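Local structure of FACT-Spt16 (Cicer arietinum, 5CE6) at residues V88-Q93 / R141-Q146; A351-A356 / L371-G376; A57-S62 / R168-W173; A260-I265 / R305-C310. The protein serves as the large subunit of the histone chaperone complex FACT, its peptidase-like N-terminal domain probably helping to bind histones H3-H4 during transcription. All blocks are in the same frame, centred on the assembly; numbering follows the deposited sequence.

Contact 1 (V88-Q93 / R141-Q146)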
loop_
_atom_site.group_PDB
_atom_site.type_symbol
_atom_site.label_atom_id
_atom_site.label_comp_id
_atom_site.label_asym_id
_atom_site.label_seq_id
_atom_site.Cartn_x
_atom_site.Cartn_y
_atom_site.Cartn_z
ATOM N N VAL A 88 1.462 -7.749 -22.690
ATOM C CA VAL A 88 2.650 -7.098 -23.236
ATOM C C VAL A 88 2.288 -5.895 -24.104
ATOM O O VAL A 88 1.594 -6.024 -25.116
ATOM C CB VAL A 88 3.510 -8.075 -24.059
ATOM C CG1 VAL A 88 4.683 -7.339 -24.687
ATOM C CG2 VAL A 88 4.017 -9.209 -23.177
ATOM N N PHE A 89 2.779 -4.731 -23.701
ATOM C CA PHE A 89 2.524 -3.498 -24.431
ATOM C C PHE A 89 3.644 -3.242 -25.410
ATOM O O PHE A 89 4.806 -3.329 -25.042
ATOM C CB PHE A 89 2.454 -2.327 -23.456
ATOM C CG PHE A 89 1.417 -2.492 -22.394
ATOM C CD1 PHE A 89 1.738 -3.084 -21.177
ATOM C CD2 PHE A 89 0.122 -2.054 -22.608
ATOM C CE1 PHE A 89 0.779 -3.241 -20.192
ATOM C CE2 PHE A 89 -0.845 -2.202 -21.637
ATOM C CZ PHE A 89 -0.520 -2.795 -20.423
ATOM N N THR A 90 3.295 -2.948 -26.661
ATOM C CA THR A 90 4.273 -2.482 -27.635
ATOM C C THR A 90 3.789 -1.145 -28.188
ATOM O O THR A 90 2.722 -0.669 -27.808
ATOM C CB THR A 90 4.500 -3.489 -28.797
ATOM O OG1 THR A 90 3.408 -3.438 -29.724
ATOM C CG2 THR A 90 4.663 -4.910 -28.287
ATOM N N LYS A 91 4.561 -0.548 -29.086
ATOM C CA LYS A 91 4.180 0.741 -29.658
ATOM C C LYS A 91 2.802 0.704 -30.330
ATOM O O LYS A 91 2.015 1.647 -30.204
ATOM C CB LYS A 91 5.240 1.223 -30.655
ATOM C CG LYS A 91 5.066 2.677 -31.089
ATOM C CD LYS A 91 6.390 3.281 -31.532
ATOM C CE LYS A 91 6.567 4.693 -30.979
ATOM N NZ LYS A 91 7.946 4.923 -30.450
ATOM N N LYS A 92 2.500 -0.394 -31.017
ATOM C CA LYS A 92 1.300 -0.458 -31.847
ATOM C C LYS A 92 0.330 -1.569 -31.460
ATOM O O LYS A 92 -0.766 -1.653 -32.011
ATOM C CB LYS A 92 1.689 -0.610 -33.317
ATOM C CG LYS A 92 2.599 0.494 -33.820
ATOM C CD LYS A 92 1.942 1.852 -33.640
ATOM C CE LYS A 92 0.685 1.972 -34.488
ATOM N NZ LYS A 92 -0.119 3.177 -34.123
ATOM N N GLN A 93 0.735 -2.426 -30.528
ATOM C CA GLN A 93 -0.097 -3.557 -30.125
ATOM C C GLN A 93 -0.066 -3.794 -28.621
ATOM O O GLN A 93 0.873 -3.386 -27.935
ATOM C CB GLN A 93 0.362 -4.841 -30.825
ATOM C CG GLN A 93 0.396 -4.772 -32.344
ATOM C CD GLN A 93 0.819 -6.085 -32.970
ATOM O OE1 GLN A 93 1.895 -6.607 -32.678
ATOM N NE2 GLN A 93 -0.033 -6.632 -33.829
ATOM N N ARG A 141 7.986 -12.999 -30.779
ATOM C CA ARG A 141 8.228 -12.645 -32.181
ATOM C C ARG A 141 7.655 -11.278 -32.561
ATOM O O ARG A 141 8.272 -10.532 -33.322
ATOM C CB ARG A 141 7.667 -13.712 -33.126
ATOM C CG ARG A 141 8.450 -15.014 -33.136
ATOM C CD ARG A 141 8.123 -15.836 -34.378
ATOM N NE ARG A 141 6.690 -16.091 -34.493
ATOM C CZ ARG A 141 6.054 -17.090 -33.888
ATOM N NH1 ARG A 141 6.718 -17.943 -33.118
ATOM N NH2 ARG A 141 4.747 -17.237 -34.052
ATOM N N ALA A 142 6.473 -10.959 -32.044
ATOM C CA ALA A 142 5.837 -9.676 -32.342
ATOM C C ALA A 142 6.639 -8.514 -31.771
ATOM O O ALA A 142 6.816 -7.496 -32.434
ATOM C CB ALA A 142 4.410 -9.644 -31.821
ATOM N N ILE A 143 7.107 -8.668 -30.534
ATOM C CA ILE A 143 7.971 -7.679 -29.897
ATOM C C ILE A 143 9.178 -7.377 -30.785
ATOM O O ILE A 143 9.508 -6.215 -31.032
ATOM C CB ILE A 143 8.466 -8.172 -28.518
ATOM C CG1 ILE A 143 7.305 -8.299 -27.527
ATOM C CG2 ILE A 143 9.534 -7.243 -27.951
ATOM C CD1 ILE A 143 7.695 -8.970 -26.221
ATOM N N ARG A 144 9.829 -8.435 -31.260
ATOM C CA ARG A 144 10.968 -8.303 -32.163
ATOM C C ARG A 144 10.568 -7.600 -33.457
ATOM O O ARG A 144 11.286 -6.729 -33.952
ATOM C CB ARG A 144 11.560 -9.681 -32.479
ATOM N N ALA A 145 9.416 -7.984 -33.999
ATOM C CA ALA A 145 8.925 -7.416 -35.251
ATOM C C ALA A 145 8.752 -5.904 -35.145
ATOM O O ALA A 145 9.140 -5.162 -36.050
ATOM C CB ALA A 145 7.622 -8.069 -35.653
ATOM N N GLN A 146 8.154 -5.459 -34.042
ATOM C CA GLN A 146 8.006 -4.033 -33.768
ATOM C C GLN A 146 9.384 -3.398 -33.592
ATOM O O GLN A 146 9.963 -3.414 -32.501
ATOM C CB GLN A 146 7.127 -3.804 -32.538
ATOM C CG GLN A 146 5.815 -4.579 -32.576
ATOM C CD GLN A 146 4.592 -3.692 -32.708
ATOM O OE1 GLN A 146 3.504 -4.053 -32.257
ATOM N NE2 GLN A 146 4.759 -2.532 -33.336
#
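Gln-146, just past the last turn of helix 133-145, lays its side chain at right angles across Thr-90 and Lys-92 and obliquely over Gln-93. CG of Gln-146 is 3.9 Å from OG1 of Thr-90, and the carboxamide beyond it reaches Thr-90, Lys-92 and Gln-93. Replaced by an alanine, this position would probably lose nearly all its grip on the turn, leaving a gap over Thr-90 and Gln-93. One helical turn back, Ile-143 makes the apolar part of the contact: its CD1 meets CG1 of Val-88 at 3.8 Å, the two side chains crossing at about a right angle. Ala-142 adds a looser touch, its CB 4.0 Å from OE1 of Gln-93, an oxygen that is hydrogen-bonded to His-95.

Behind this layer the turn holds itself in shape. A chi1 of 76° swings OG1 of Thr-90 back over the turn, where it accepts the backbone N-H of Gln-93 (N to OG1 3.0 Å), an ST motif. The main chain closes the same loop, with Thr-90 N bonded to Gln-93 O at 2.8 Å. Phe-89 faces the other way, into helix 26-42, while the amine of Lys-92 is bonded to Gly-118. The contact thus seats a helix C-terminus on the tight beta-hairpin turn between strands 85-89 and 93-98, in the helix-flanked mixed sheet of the SPT16 N-terminal lobe.

Contact 2 (A351-A356 / L371-G376)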
loop_
_atom_site.group_PDB
_atom_site.type_symbol
_atom_site.label_atom_id
_atom_site.label_comp_id
_atom_site.label_asym_id
_atom_site.label_seq_id
_atom_site.Cartn_x
_atom_site.Cartn_y
_atom_site.Cartn_z
ATOM N N ALA A 351 12.946 15.792 3.245
ATOM C CA ALA A 351 12.813 16.917 4.158
ATOM C C ALA A 351 11.714 16.625 5.183
ATOM O O ALA A 351 11.808 17.025 6.353
ATOM C CB ALA A 351 12.507 18.194 3.386
ATOM N N ALA A 352 10.670 15.939 4.730
ATOM C CA ALA A 352 9.559 15.565 5.593
ATOM C C ALA A 352 10.006 14.567 6.652
ATOM O O ALA A 352 9.640 14.687 7.821
ATOM C CB ALA A 352 8.399 15.006 4.771
ATOM N N TYR A 353 10.796 13.577 6.244
ATOM C CA TYR A 353 11.353 12.641 7.214
ATOM C C TYR A 353 12.272 13.360 8.210
ATOM O O TYR A 353 12.163 13.167 9.426
ATOM C CB TYR A 353 12.088 11.474 6.526
ATOM C CG TYR A 353 12.688 10.532 7.554
ATOM C CD1 TYR A 353 11.904 9.569 8.179
ATOM C CD2 TYR A 353 14.013 10.647 7.929
ATOM C CE1 TYR A 353 12.444 8.718 9.148
ATOM C CE2 TYR A 353 14.559 9.813 8.892
ATOM C CZ TYR A 353 13.773 8.855 9.498
ATOM O OH TYR A 353 14.339 8.032 10.463
ATOM N N LEU A 354 13.167 14.205 7.704
ATOM C CA LEU A 354 14.110 14.892 8.572
ATOM C C LEU A 354 13.421 15.885 9.506
ATOM O O LEU A 354 13.978 16.254 10.534
ATOM C CB LEU A 354 15.210 15.569 7.754
ATOM C CG LEU A 354 16.166 14.562 7.109
ATOM C CD1 LEU A 354 17.074 15.234 6.100
ATOM C CD2 LEU A 354 16.983 13.851 8.185
ATOM N N ALA A 355 12.202 16.298 9.160
ATOM C CA ALA A 355 11.403 17.124 10.066
ATOM C C ALA A 355 11.081 16.369 11.356
ATOM O O ALA A 355 11.064 16.963 12.443
ATOM C CB ALA A 355 10.127 17.601 9.383
ATOM N N ALA A 356 10.828 15.064 11.231
ATOM C CA ALA A 356 10.612 14.202 12.393
ATOM C C ALA A 356 11.896 14.058 13.201
ATOM O O ALA A 356 11.880 14.157 14.428
ATOM C CB ALA A 356 10.129 12.824 11.966
ATOM N N LEU A 371 13.982 5.894 16.531
ATOM C CA LEU A 371 12.980 6.329 15.560
ATOM C C LEU A 371 13.049 5.404 14.358
ATOM O O LEU A 371 14.143 5.012 13.943
ATOM C CB LEU A 371 13.234 7.780 15.141
ATOM C CG LEU A 371 12.146 8.463 14.314
ATOM C CD1 LEU A 371 10.918 8.717 15.173
ATOM C CD2 LEU A 371 12.673 9.766 13.728
ATOM N N THR A 372 11.889 5.031 13.821
ATOM C CA THR A 372 11.844 4.186 12.629
ATOM C C THR A 372 12.580 4.909 11.499
ATOM O O THR A 372 12.593 6.146 11.452
ATOM C CB THR A 372 10.398 3.829 12.214
ATOM O OG1 THR A 372 9.621 5.024 12.101
ATOM C CG2 THR A 372 9.742 2.928 13.253
ATOM N N LYS A 373 13.209 4.144 10.611
ATOM C CA LYS A 373 14.023 4.731 9.548
ATOM C C LYS A 373 13.153 5.261 8.411
ATOM O O LYS A 373 13.636 5.974 7.536
ATOM C CB LYS A 373 15.033 3.721 9.000
ATOM C CG LYS A 373 16.027 3.210 10.034
ATOM C CD LYS A 373 16.768 4.348 10.722
ATOM C CE LYS A 373 17.767 3.811 11.747
ATOM N NZ LYS A 373 18.331 4.888 12.613
ATOM N N SER A 374 11.876 4.897 8.433
ATOM C CA SER A 374 10.909 5.409 7.468
ATOM C C SER A 374 9.765 6.060 8.230
ATOM O O SER A 374 9.462 5.667 9.365
ATOM C CB SER A 374 10.393 4.266 6.593
ATOM O OG SER A 374 9.315 4.681 5.768
ATOM N N ALA A 375 9.153 7.076 7.624
ATOM C CA ALA A 375 7.948 7.685 8.179
ATOM C C ALA A 375 6.720 7.298 7.342
ATOM O O ALA A 375 5.653 7.898 7.474
ATOM C CB ALA A 375 8.090 9.213 8.247
ATOM N N GLY A 376 6.873 6.292 6.490
ATOM C CA GLY A 376 5.742 5.786 5.738
ATOM C C GLY A 376 5.991 5.732 4.245
ATOM O O GLY A 376 7.132 5.860 3.795
HETATM O O HOH W 1 16.637 7.743 11.885
#
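Tyr-353 and Leu-371 both place CG anti to their backbone N (chi1 179° and -170°), which sends the phenol off helix 349-363 and turns CD2 of the leucine to the hydroxyl end of the ring. The segment 371-376 is irregular, so the contact packs helix 349-363 on the loop that leads into strand 376-378, an outermost strand of an antiparallel sheet in the M24 peptidase-like domain, whose relatives have the pita-bread fold. OH of Tyr-353 donates to the carbonyl O of Thr-372 at 2.8 Å; that oxygen lies at the ring edge, near the ring plane, and the C=O...donor angle is 135°. Farther back along the ring, CD1 touches CB of Ala-375 at 3.8 Å, while CE1 passes 3.4 Å from O of Lys-373. Ala-356, one turn along the helix, adds its CB to CD2 of Leu-371 at 4.4 Å and leans on helix 323-342 as well. A phenylalanine in place of Tyr-353 would probably keep the ring contact with Ala-375 but leave the carbonyl of Thr-372 without this donor.

The lead-in is braced from within: OG1 of Thr-372 donates to O of Ser-374 at 2.8 Å, and OG of Ser-374, also bonded to Asn-389, accepts from Gly-376 N in an ST turn. On the outer side, a water donates to OH of Tyr-353 at 2.7 Å and takes a weak bond from NZ of Lys-373.

Contact 3 (A57-S62 / R168-W173)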
loop_
_atom_site.group_PDB
_atom_site.type_symbol
_atom_site.label_atom_id
_atom_site.label_comp_id
_atom_site.label_asym_id
_atom_site.label_seq_id
_atom_site.Cartn_x
_atom_site.Cartn_y
_atom_site.Cartn_z
ATOM N N ALA A 57 2.804 -9.545 -15.708
ATOM C CA ALA A 57 2.237 -10.883 -15.571
ATOM C C ALA A 57 1.780 -11.142 -14.145
ATOM O O ALA A 57 2.469 -10.783 -13.187
ATOM C CB ALA A 57 3.246 -11.936 -16.012
ATOM N N CYS A 58 0.605 -11.748 -14.012
ATOM C CA CYS A 58 0.015 -12.033 -12.711
ATOM C C CYS A 58 -0.170 -13.531 -12.534
ATOM O O CYS A 58 -0.564 -14.219 -13.467
ATOM C CB CYS A 58 -1.331 -11.333 -12.580
ATOM S SG CYS A 58 -1.149 -9.554 -12.582
ATOM N N PRO A 59 0.117 -14.037 -11.326
ATOM C CA PRO A 59 0.048 -15.463 -10.999
ATOM C C PRO A 59 -1.388 -15.937 -10.789
ATOM O O PRO A 59 -2.295 -15.114 -10.758
ATOM C CB PRO A 59 0.832 -15.545 -9.677
ATOM C CG PRO A 59 0.609 -14.250 -9.045
ATOM C CD PRO A 59 0.556 -13.235 -10.171
ATOM N N PRO A 60 -1.596 -17.262 -10.662
ATOM C CA PRO A 60 -2.924 -17.781 -10.310
ATOM C C PRO A 60 -3.399 -17.204 -8.979
ATOM O O PRO A 60 -2.579 -16.678 -8.227
ATOM C CB PRO A 60 -2.678 -19.289 -10.169
ATOM C CG PRO A 60 -1.516 -19.563 -11.066
ATOM C CD PRO A 60 -0.640 -18.345 -10.962
ATOM N N PRO A 61 -4.713 -17.273 -8.699
ATOM C CA PRO A 61 -5.200 -16.708 -7.434
ATOM C C PRO A 61 -4.533 -17.375 -6.234
ATOM O O PRO A 61 -4.314 -18.585 -6.268
ATOM C CB PRO A 61 -6.692 -17.046 -7.455
ATOM C CG PRO A 61 -7.031 -17.198 -8.899
ATOM C CD PRO A 61 -5.809 -17.795 -9.534
ATOM N N SER A 62 -4.204 -16.598 -5.206
ATOM C CA SER A 62 -3.585 -17.134 -3.994
ATOM C C SER A 62 -4.179 -16.484 -2.753
ATOM O O SER A 62 -4.923 -15.511 -2.855
ATOM C CB SER A 62 -2.072 -16.916 -4.011
ATOM O OG SER A 62 -1.479 -17.549 -5.130
ATOM N N ARG A 168 3.371 -22.076 -12.919
ATOM C CA ARG A 168 3.953 -22.569 -14.158
ATOM C C ARG A 168 3.994 -21.536 -15.283
ATOM O O ARG A 168 5.019 -21.390 -15.954
ATOM C CB ARG A 168 3.217 -23.826 -14.618
ATOM C CG ARG A 168 3.121 -24.879 -13.531
ATOM C CD ARG A 168 2.740 -26.230 -14.088
ATOM N NE ARG A 168 3.059 -27.299 -13.147
ATOM C CZ ARG A 168 4.277 -27.809 -12.985
ATOM N NH1 ARG A 168 5.294 -27.344 -13.698
ATOM N NH2 ARG A 168 4.481 -28.783 -12.109
ATOM N N LEU A 169 2.890 -20.819 -15.486
ATOM C CA LEU A 169 2.804 -19.839 -16.575
ATOM C C LEU A 169 3.891 -18.774 -16.447
ATOM O O LEU A 169 4.664 -18.545 -17.383
ATOM C CB LEU A 169 1.430 -19.160 -16.601
ATOM C CG LEU A 169 1.152 -18.329 -17.858
ATOM C CD1 LEU A 169 0.780 -19.244 -19.005
ATOM C CD2 LEU A 169 0.066 -17.284 -17.624
ATOM N N LEU A 170 3.956 -18.138 -15.279
ATOM C CA LEU A 170 4.913 -17.055 -15.055
ATOM C C LEU A 170 6.350 -17.579 -15.074
ATOM O O LEU A 170 7.260 -16.897 -15.550
ATOM C CB LEU A 170 4.633 -16.327 -13.739
ATOM C CG LEU A 170 3.313 -15.570 -13.543
ATOM C CD1 LEU A 170 3.536 -14.278 -12.778
ATOM C CD2 LEU A 170 2.567 -15.309 -14.842
ATOM N N ASP A 171 6.547 -18.786 -14.549
ATOM C CA ASP A 171 7.858 -19.430 -14.571
ATOM C C ASP A 171 8.362 -19.583 -15.999
ATOM O O ASP A 171 9.501 -19.227 -16.317
ATOM C CB ASP A 171 7.797 -20.811 -13.909
ATOM C CG ASP A 171 7.897 -20.746 -12.399
ATOM O OD1 ASP A 171 8.383 -19.721 -11.875
ATOM O OD2 ASP A 171 7.499 -21.731 -11.739
ATOM N N LEU A 172 7.501 -20.115 -16.860
ATOM C CA LEU A 172 7.863 -20.337 -18.248
ATOM C C LEU A 172 8.128 -19.011 -18.957
ATOM O O LEU A 172 9.117 -18.867 -19.686
ATOM C CB LEU A 172 6.765 -21.130 -18.966
ATOM C CG LEU A 172 6.985 -21.417 -20.453
ATOM C CD1 LEU A 172 8.301 -22.143 -20.663
ATOM C CD2 LEU A 172 5.832 -22.232 -21.037
ATOM N N TRP A 173 7.245 -18.042 -18.731
ATOM C CA TRP A 173 7.361 -16.740 -19.370
ATOM C C TRP A 173 8.678 -16.070 -18.997
ATOM O O TRP A 173 9.384 -15.547 -19.859
ATOM C CB TRP A 173 6.170 -15.853 -18.985
ATOM C CG TRP A 173 6.259 -14.433 -19.477
ATOM C CD1 TRP A 173 6.328 -13.303 -18.707
ATOM C CD2 TRP A 173 6.285 -13.986 -20.841
ATOM N NE1 TRP A 173 6.398 -12.190 -19.504
ATOM C CE2 TRP A 173 6.368 -12.578 -20.817
ATOM C CE3 TRP A 173 6.242 -14.640 -22.078
ATOM C CZ2 TRP A 173 6.413 -11.810 -21.986
ATOM C CZ3 TRP A 173 6.288 -13.876 -23.240
ATOM C CH2 TRP A 173 6.370 -12.476 -23.184
#
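Leu-170 leaves the first turn of helix 168-179 with its CB directed at strand 53-58, and the rest of the side chain closes on the end of that strand. Its CG, placed anti to the carbonyl carbon by a chi1 of -63°, comes within 4.1 Å of CA of Pro-59. There the chain forks. CD1 sits over the junction with the proline, 3.7 Å from N of Pro-59 and 4.1 Å from its ring atom CD. The other methyl, CD2, touches both CB of Ala-57 and O of Cys-58, 3.6 Å from each. Chi2 is -141°, some way from a staggered value, and both methyls lie against the main chain from Ala-57 to Pro-59.

Helix 168-179 links the parallel neighbours 156-159 and 183-186 in a beta-alpha-beta crossover, and through Leu-170 it reaches beyond that pair to the next strand of the mixed sheet. Trp-173, one turn on, extends the cover: its CD1 lies 4.3 Å from CB of Ala-57, and its indole also rests on Ile-86 and Val-88 of strand 85-89. Cys-58 points its side chain to the opposite face, where helix 69-78 receives it at Ser-70, Thr-71 and Phe-74.

Contact 4 (A260-I265 / R305-C310). With ACT (acetate ion), chain B.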
loop_
_atom_site.group_PDB
_atom_site.type_symbol
_atom_site.label_atom_id
_atom_site.label_comp_id
_atom_site.label_asym_id
_atom_site.label_seq_id
_atom_site.Cartn_x
_atom_site.Cartn_y
_atom_site.Cartn_z
ATOM N N ALA A 260 -20.738 -2.788 0.915
ATOM C CA ALA A 260 -19.905 -3.828 1.512
ATOM C C ALA A 260 -19.201 -4.710 0.482
ATOM O O ALA A 260 -18.122 -5.240 0.746
ATOM C CB ALA A 260 -20.723 -4.675 2.466
ATOM N N ASP A 261 -19.812 -4.871 -0.688
ATOM C CA ASP A 261 -19.202 -5.652 -1.767
ATOM C C ASP A 261 -17.895 -5.034 -2.264
ATOM O O ASP A 261 -17.099 -5.691 -2.938
ATOM C CB ASP A 261 -20.181 -5.795 -2.935
ATOM C CG ASP A 261 -21.086 -6.990 -2.785
ATOM O OD1 ASP A 261 -21.063 -7.616 -1.705
ATOM O OD2 ASP A 261 -21.823 -7.302 -3.747
ATOM N N ASN A 262 -17.688 -3.766 -1.930
ATOM C CA ASN A 262 -16.517 -3.038 -2.389
ATOM C C ASN A 262 -15.415 -3.003 -1.343
ATOM O O ASN A 262 -14.330 -2.499 -1.611
ATOM C CB ASN A 262 -16.893 -1.603 -2.762
ATOM C CG ASN A 262 -17.746 -1.525 -4.019
ATOM O OD1 ASN A 262 -17.623 -2.349 -4.921
ATOM N ND2 ASN A 262 -18.607 -0.513 -4.084
ATOM N N VAL A 263 -15.690 -3.557 -0.164
ATOM C CA VAL A 263 -14.765 -3.457 0.973
ATOM C C VAL A 263 -13.929 -4.719 1.194
ATOM O O VAL A 263 -14.453 -5.837 1.158
ATOM C CB VAL A 263 -15.536 -3.155 2.279
ATOM C CG1 VAL A 263 -14.585 -3.144 3.471
ATOM C CG2 VAL A 263 -16.275 -1.842 2.166
ATOM N N ASP A 264 -12.628 -4.540 1.412
ATOM C CA ASP A 264 -11.771 -5.632 1.852
ATOM C C ASP A 264 -10.819 -5.119 2.932
ATOM O O ASP A 264 -10.794 -3.921 3.230
ATOM C CB ASP A 264 -10.979 -6.219 0.681
ATOM C CG ASP A 264 -10.442 -7.613 0.980
ATOM O OD1 ASP A 264 -10.764 -8.168 2.056
ATOM O OD2 ASP A 264 -9.702 -8.160 0.132
ATOM N N ILE A 265 -10.048 -6.022 3.530
ATOM C CA ILE A 265 -9.046 -5.609 4.503
ATOM C C ILE A 265 -7.707 -5.478 3.783
ATOM O O ILE A 265 -7.400 -6.260 2.886
ATOM C CB ILE A 265 -8.917 -6.607 5.688
ATOM C CG1 ILE A 265 -8.395 -7.961 5.205
ATOM C CG2 ILE A 265 -10.254 -6.773 6.398
ATOM C CD1 ILE A 265 -8.009 -8.920 6.319
ATOM N N ARG A 305 -9.833 -1.425 2.722
ATOM C CA ARG A 305 -9.615 -1.200 1.306
ATOM C C ARG A 305 -10.979 -0.994 0.656
ATOM O O ARG A 305 -11.943 -1.695 0.976
ATOM C CB ARG A 305 -8.922 -2.432 0.706
ATOM C CG ARG A 305 -8.106 -2.167 -0.550
ATOM C CD ARG A 305 -7.417 -3.450 -1.024
ATOM N NE ARG A 305 -6.606 -3.230 -2.223
ATOM C CZ ARG A 305 -6.019 -4.202 -2.917
ATOM N NH1 ARG A 305 -6.150 -5.466 -2.534
ATOM N NH2 ARG A 305 -5.302 -3.911 -3.992
ATOM N N TYR A 306 -11.074 -0.022 -0.243
ATOM C CA TYR A 306 -12.349 0.262 -0.879
ATOM C C TYR A 306 -12.181 0.360 -2.388
ATOM O O TYR A 306 -11.411 1.180 -2.876
ATOM C CB TYR A 306 -12.964 1.556 -0.332
ATOM C CG TYR A 306 -14.364 1.820 -0.859
ATOM C CD1 TYR A 306 -15.454 1.101 -0.379
ATOM C CD2 TYR A 306 -14.595 2.793 -1.825
ATOM C CE1 TYR A 306 -16.741 1.345 -0.850
ATOM C CE2 TYR A 306 -15.873 3.043 -2.298
ATOM C CZ TYR A 306 -16.940 2.318 -1.808
ATOM O OH TYR A 306 -18.214 2.554 -2.287
ATOM N N LYS A 307 -12.910 -0.480 -3.118
ATOM C CA LYS A 307 -12.744 -0.595 -4.567
ATOM C C LYS A 307 -11.270 -0.712 -4.956
ATOM O O LYS A 307 -10.820 -0.109 -5.938
ATOM C CB LYS A 307 -13.444 0.555 -5.304
ATOM C CG LYS A 307 -14.964 0.554 -5.126
ATOM C CD LYS A 307 -15.625 1.743 -5.806
ATOM C CE LYS A 307 -15.471 1.687 -7.311
ATOM N NZ LYS A 307 -16.163 0.495 -7.888
ATOM N N SER A 308 -10.544 -1.516 -4.176
ATOM C CA SER A 308 -9.109 -1.787 -4.343
ATOM C C SER A 308 -8.158 -0.716 -3.823
ATOM O O SER A 308 -6.952 -0.918 -3.871
ATOM C CB SER A 308 -8.735 -2.170 -5.783
ATOM O OG SER A 308 -9.438 -3.332 -6.184
ATOM N N TYR A 309 -8.689 0.404 -3.324
ATOM C CA TYR A 309 -7.842 1.487 -2.810
ATOM C C TYR A 309 -7.643 1.372 -1.313
ATOM O O TYR A 309 -8.614 1.308 -0.559
ATOM C CB TYR A 309 -8.400 2.871 -3.199
ATOM C CG TYR A 309 -8.176 3.112 -4.665
ATOM C CD1 TYR A 309 -9.063 2.601 -5.614
ATOM C CD2 TYR A 309 -7.032 3.766 -5.114
ATOM C CE1 TYR A 309 -8.838 2.763 -6.966
ATOM C CE2 TYR A 309 -6.798 3.937 -6.479
ATOM C CZ TYR A 309 -7.699 3.427 -7.389
ATOM O OH TYR A 309 -7.473 3.589 -8.737
ATOM N N CYS A 310 -6.380 1.355 -0.900
ATOM C CA CYS A 310 -6.012 1.086 0.483
ATOM C C CYS A 310 -6.012 2.349 1.334
ATOM O O CYS A 310 -5.951 3.472 0.826
ATOM C CB CYS A 310 -4.605 0.472 0.561
ATOM S SG CYS A 310 -4.437 -1.131 -0.251
HETATM C C ACT B . -2.626 -5.920 -5.384
HETATM O O ACT B . -1.862 -6.908 -5.421
HETATM O OXT ACT B . -3.763 -6.119 -4.895
HETATM C CH3 ACT B . -2.196 -4.581 -5.904
HETATM O O HOH W 2 -11.451 -3.263 -2.041
HETATM O O HOH W 3 -6.770 -6.752 0.211
#
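Asp-264 and Arg-305 form an antiparallel hydrogen-bonded pair: Arg-305 N donates to Asp-264 O at 2.7 Å, and Asp-264 N returns a bond to Arg-305 O at 3.0 Å. A third backbone bond, from Lys-307 N to Asn-262 O at 2.9 Å, extends the pairing past Val-263 and Tyr-306. The Arg-305 side chain is extended from CG to NE (chi2 178°, chi3 -179°), its NE giving a bond to Ser-308 O from above that carbonyl's plane. At its end, NH2 meets OXT of an acetate, probably from the crystallisation liquor, at 2.8 Å, the oxygen lying in the guanidinium plane; Leu-68 N also bonds this ion. A water joins NH1 to OD2 of Asp-264 and O of Ile-265.

Packing gathers on the other side chains. CB of Asn-262 sits 3.5 Å from CE1 of Tyr-306, with the amide plane almost perpendicular to the ring, while CG of Lys-307 lies over one ring face, offset toward the rim. CG2 of Val-263 approaches the ring edge at CD1, 4.0 Å away, and helix 200-230 backs both residues. A short strand is thereby added beside a two-residue beta-hairpin, whose type I' turn from Tyr-306 to Tyr-309 reverses strand 296-306 into 309-319 in the M24 peptidase-like domain.

Contacts 1 and 3 belong to the N-terminal lobe and use neighbouring strands of one sheet; their centres are 21 Å apart, and CG2 of Val-88 packs on CZ2 of Trp-173 at 3.7 Å, so Trp-173 rests on a strand residue of contact 1. Contact 1 is nested in the chain loop that contact 3 closes. Contacts 2 and 4 lie in the peptidase-like domain on opposite sides of the chain's centre, about 28 Å apart between centres. Contact 4 comes nearest the other lobe, with atoms about 9 Å from contact 3, and its acetate, probably a crystallisation component, bridges Arg-305 and Leu-68 across the lobes. A different acetate lies about 4 Å from the Ser-374 side chain.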